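Local coordinates for protein fatty acid synthase 1, isoform A (PDB 6FN6) that probably builds long-chain saturated fatty acids from acetyl-CoA and malonyl-CoA with NADPH, this piece being its dehydratase, enoylreductase and ketoreductase region, at residues Gly732-Thr737 with Glu757-Asn762. Numbering follows the deposited sequence.
Sequences GLTVFT and ERNIGN
The carboxamide of N759 lies over the rim of one face of the F736 ring, the two planes inclined by 32°, with ND2 3.7 Å above the ring plane. In N759 CG stands anti to the carbonyl carbon (chi1 -72°), which sets the amide over the ring and beside O of V735. OD1 of N759 approaches CE1 of F736 to 3.1 Å, while ND2 reaches back to the main chain and donates to O of V735 (3.0 Å). That bond is bent, 142° at the hydrogen, and the donor stands above the carbonyl plane; the side-chain amide thus grips V735 just before backbone pairing begins at T737. Strand 760-762 joins strand 734-739 at an outermost position of the parallel Rossmann-type sheet of the enoylreductase region, which belongs to the zinc-binding dehydrogenase family by sequence, helix 742-751 making the beta-alpha-beta crossover between them. Two nearly straight bonds fix the parallel register: T737 N to N759 O (2.8 Å) and G761 N to T737 O (2.7 Å). The side chains of T737 and I760 run side by side on one face of the sheet, OG1 of T737 3.8 Å from CG1 of I760; L748 of the crossover helix touches T737 and L749 touches I760.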
ATOM      1  N   GLY A 732      30.090  -8.974  -1.064  1.00 69.40           N
ATOM      2  CA  GLY A 732      30.539  -8.539   0.247  1.00 67.80           C
ATOM      3  C   GLY A 732      29.465  -7.969   1.153  1.00 63.51           C
ATOM      4  O   GLY A 732      29.773  -7.286   2.129  1.00 65.16           O
ATOM      5  N   LEU A 733      28.203  -8.232   0.838  1.00 62.46           N
ATOM      6  CA  LEU A 733      27.107  -7.761   1.675  1.00 59.89           C
ATOM      7  C   LEU A 733      26.929  -8.632   2.912  1.00 60.32           C
ATOM      8  O   LEU A 733      27.304  -9.805   2.922  1.00 60.83           O
ATOM      9  CB  LEU A 733      25.795  -7.724   0.889  1.00 57.53           C
ATOM     10  CG  LEU A 733      25.577  -6.537  -0.052  1.00 56.92           C
ATOM     11  CD1 LEU A 733      26.539  -6.573  -1.230  1.00 58.04           C
ATOM     12  CD2 LEU A 733      24.134  -6.503  -0.528  1.00 54.66           C
ATOM     13  N   THR A 734      26.371  -8.039   3.962  1.00 60.47           N
ATOM     14  CA  THR A 734      25.911  -8.800   5.115  1.00 59.88           C
ATOM     15  C   THR A 734      24.549  -9.395   4.771  1.00 58.50           C
ATOM     16  O   THR A 734      23.641  -8.684   4.334  1.00 57.27           O
ATOM     17  CB  THR A 734      25.825  -7.925   6.379  1.00 60.31           C
ATOM     18  OG1 THR A 734      27.145  -7.533   6.782  1.00 62.23           O
ATOM     19  CG2 THR A 734      25.147  -8.675   7.524  1.00 59.87           C
ATOM     20  N   VAL A 735      24.415 -10.703   4.956  1.00 57.71           N
ATOM     21  CA  VAL A 735      23.221 -11.409   4.525  1.00 55.97           C
ATOM     22  C   VAL A 735      22.380 -11.905   5.697  1.00 55.68           C
ATOM     23  O   VAL A 735      22.885 -12.532   6.628  1.00 57.11           O
ATOM     24  CB  VAL A 735      23.600 -12.580   3.592  1.00 56.25           C
ATOM     25  CG1 VAL A 735      22.391 -13.438   3.276  1.00 54.67           C
ATOM     26  CG2 VAL A 735      24.215 -12.056   2.310  1.00 56.31           C
ATOM     27  N   PHE A 736      21.087 -11.601   5.629  1.00 53.94           N
ATOM     28  CA  PHE A 736      20.088 -12.216   6.491  1.00 53.46           C
ATOM     29  C   PHE A 736      19.215 -13.126   5.625  1.00 52.16           C
ATOM     30  O   PHE A 736      18.957 -12.816   4.463  1.00 51.03           O
ATOM     31  CB  PHE A 736      19.238 -11.153   7.191  1.00 52.68           C
ATOM     32  CG  PHE A 736      20.005 -10.316   8.176  1.00 54.00           C
ATOM     33  CD1 PHE A 736      20.107 -10.703   9.503  1.00 56.80           C
ATOM     34  CD2 PHE A 736      20.627  -9.142   7.777  1.00 55.14           C
ATOM     35  CE1 PHE A 736      20.816  -9.935  10.414  1.00 58.86           C
ATOM     36  CE2 PHE A 736      21.337  -8.372   8.683  1.00 57.79           C
ATOM     37  CZ  PHE A 736      21.431  -8.770  10.002  1.00 58.52           C
ATOM     38  N   THR A 737      18.783 -14.259   6.171  1.00 66.84           N
ATOM     39  CA  THR A 737      17.916 -15.163   5.420  1.00 71.35           C
ATOM     40  C   THR A 737      16.875 -15.844   6.294  1.00 69.14           C
ATOM     41  O   THR A 737      16.882 -15.712   7.517  1.00 70.31           O
ATOM     42  CB  THR A 737      18.721 -16.269   4.699  1.00 76.67           C
ATOM     43  OG1 THR A 737      19.432 -17.059   5.663  1.00 80.75           O
ATOM     44  CG2 THR A 737      19.699 -15.665   3.720  1.00 79.15           C
ATOM     45  N   GLU A 757      24.576 -17.902  12.055  1.00 77.54           N
ATOM     46  CA  GLU A 757      23.352 -18.517  12.567  1.00 80.81           C
ATOM     47  C   GLU A 757      22.404 -17.439  13.086  1.00 80.32           C
ATOM     48  O   GLU A 757      21.183 -17.560  12.975  1.00 77.75           O
ATOM     49  CB  GLU A 757      23.659 -19.514  13.688  1.00 86.03           C
ATOM     50  CG  GLU A 757      24.481 -20.712  13.259  1.00 91.66           C
ATOM     51  CD  GLU A 757      24.867 -21.597  14.428  1.00 97.60           C
ATOM     52  OE1 GLU A 757      24.426 -21.310  15.562  1.00100.14           O
ATOM     53  OE2 GLU A 757      25.632 -22.562  14.218  1.00 99.75           O
ATOM     54  N   ARG A 758      22.986 -16.385  13.653  1.00106.63           N
ATOM     55  CA  ARG A 758      22.234 -15.230  14.135  1.00110.65           C
ATOM     56  C   ARG A 758      21.378 -14.616  13.033  1.00105.84           C
ATOM     57  O   ARG A 758      20.375 -13.957  13.308  1.00107.16           O
ATOM     58  CB  ARG A 758      23.195 -14.172  14.686  1.00113.18           C
ATOM     59  CG  ARG A 758      23.942 -14.588  15.942  1.00119.36           C
ATOM     60  CD  ARG A 758      24.972 -13.540  16.343  1.00122.58           C
ATOM     61  NE  ARG A 758      24.376 -12.237  16.633  1.00125.97           N
ATOM     62  CZ  ARG A 758      23.878 -11.877  17.812  1.00131.69           C
ATOM     63  NH1 ARG A 758      23.891 -12.721  18.836  1.00133.89           N
ATOM     64  NH2 ARG A 758      23.365 -10.665  17.969  1.00134.09           N
ATOM     65  N   ASN A 759      21.788 -14.828  11.787  1.00 71.41           N
ATOM     66  CA  ASN A 759      21.159 -14.180  10.645  1.00 65.48           C
ATOM     67  C   ASN A 759      20.170 -15.075   9.894  1.00 60.58           C
ATOM     68  O   ASN A 759      19.703 -14.703   8.820  1.00 60.84           O
ATOM     69  CB  ASN A 759      22.242 -13.686   9.683  1.00 68.24           C
ATOM     70  CG  ASN A 759      22.997 -12.484  10.226  1.00 72.03           C
ATOM     71  OD1 ASN A 759      22.823 -12.099  11.381  1.00 73.64           O
ATOM     72  ND2 ASN A 759      23.850 -11.895   9.397  1.00 74.10           N
ATOM     73  N   ILE A 760      19.851 -16.243  10.447  1.00 70.27           N
ATOM     74  CA  ILE A 760      18.883 -17.141   9.814  1.00 63.12           C
ATOM     75  C   ILE A 760      17.577 -17.165  10.598  1.00 61.18           C
ATOM     76  O   ILE A 760      17.512 -17.713  11.698  1.00 62.38           O
ATOM     77  CB  ILE A 760      19.447 -18.568   9.673  1.00 59.10           C
ATOM     78  CG1 ILE A 760      20.764 -18.543   8.891  1.00 58.88           C
ATOM     79  CG2 ILE A 760      18.423 -19.481   8.996  1.00 58.12           C
ATOM     80  CD1 ILE A 760      21.418 -19.906   8.718  1.00 60.38           C
ATOM     81  N   GLY A 761      16.531 -16.606  10.004  1.00 61.36           N
ATOM     82  CA  GLY A 761      15.223 -16.580  10.631  1.00 61.04           C
ATOM     83  C   GLY A 761      14.322 -17.679  10.106  1.00 61.23           C
ATOM     84  O   GLY A 761      14.763 -18.558   9.366  1.00 59.91           O
ATOM     85  N   ASN A 762      13.050 -17.623  10.481  1.00 59.81           N
ATOM     86  CA  ASN A 762      12.092 -18.639  10.069  1.00 60.56           C
ATOM     87  C   ASN A 762      11.114 -18.045   9.063  1.00 57.22           C
ATOM     88  O   ASN A 762      10.548 -16.975   9.289  1.00 56.01           O
ATOM     89  CB  ASN A 762      11.352 -19.197  11.286  1.00 64.85           C
ATOM     90  CG  ASN A 762      10.323 -20.244  10.915  1.00 66.05           C
ATOM     91  OD1 ASN A 762      10.313 -20.757   9.795  1.00 65.89           O
ATOM     92  ND2 ASN A 762       9.456 -20.580  11.865  1.00 66.77           N
TER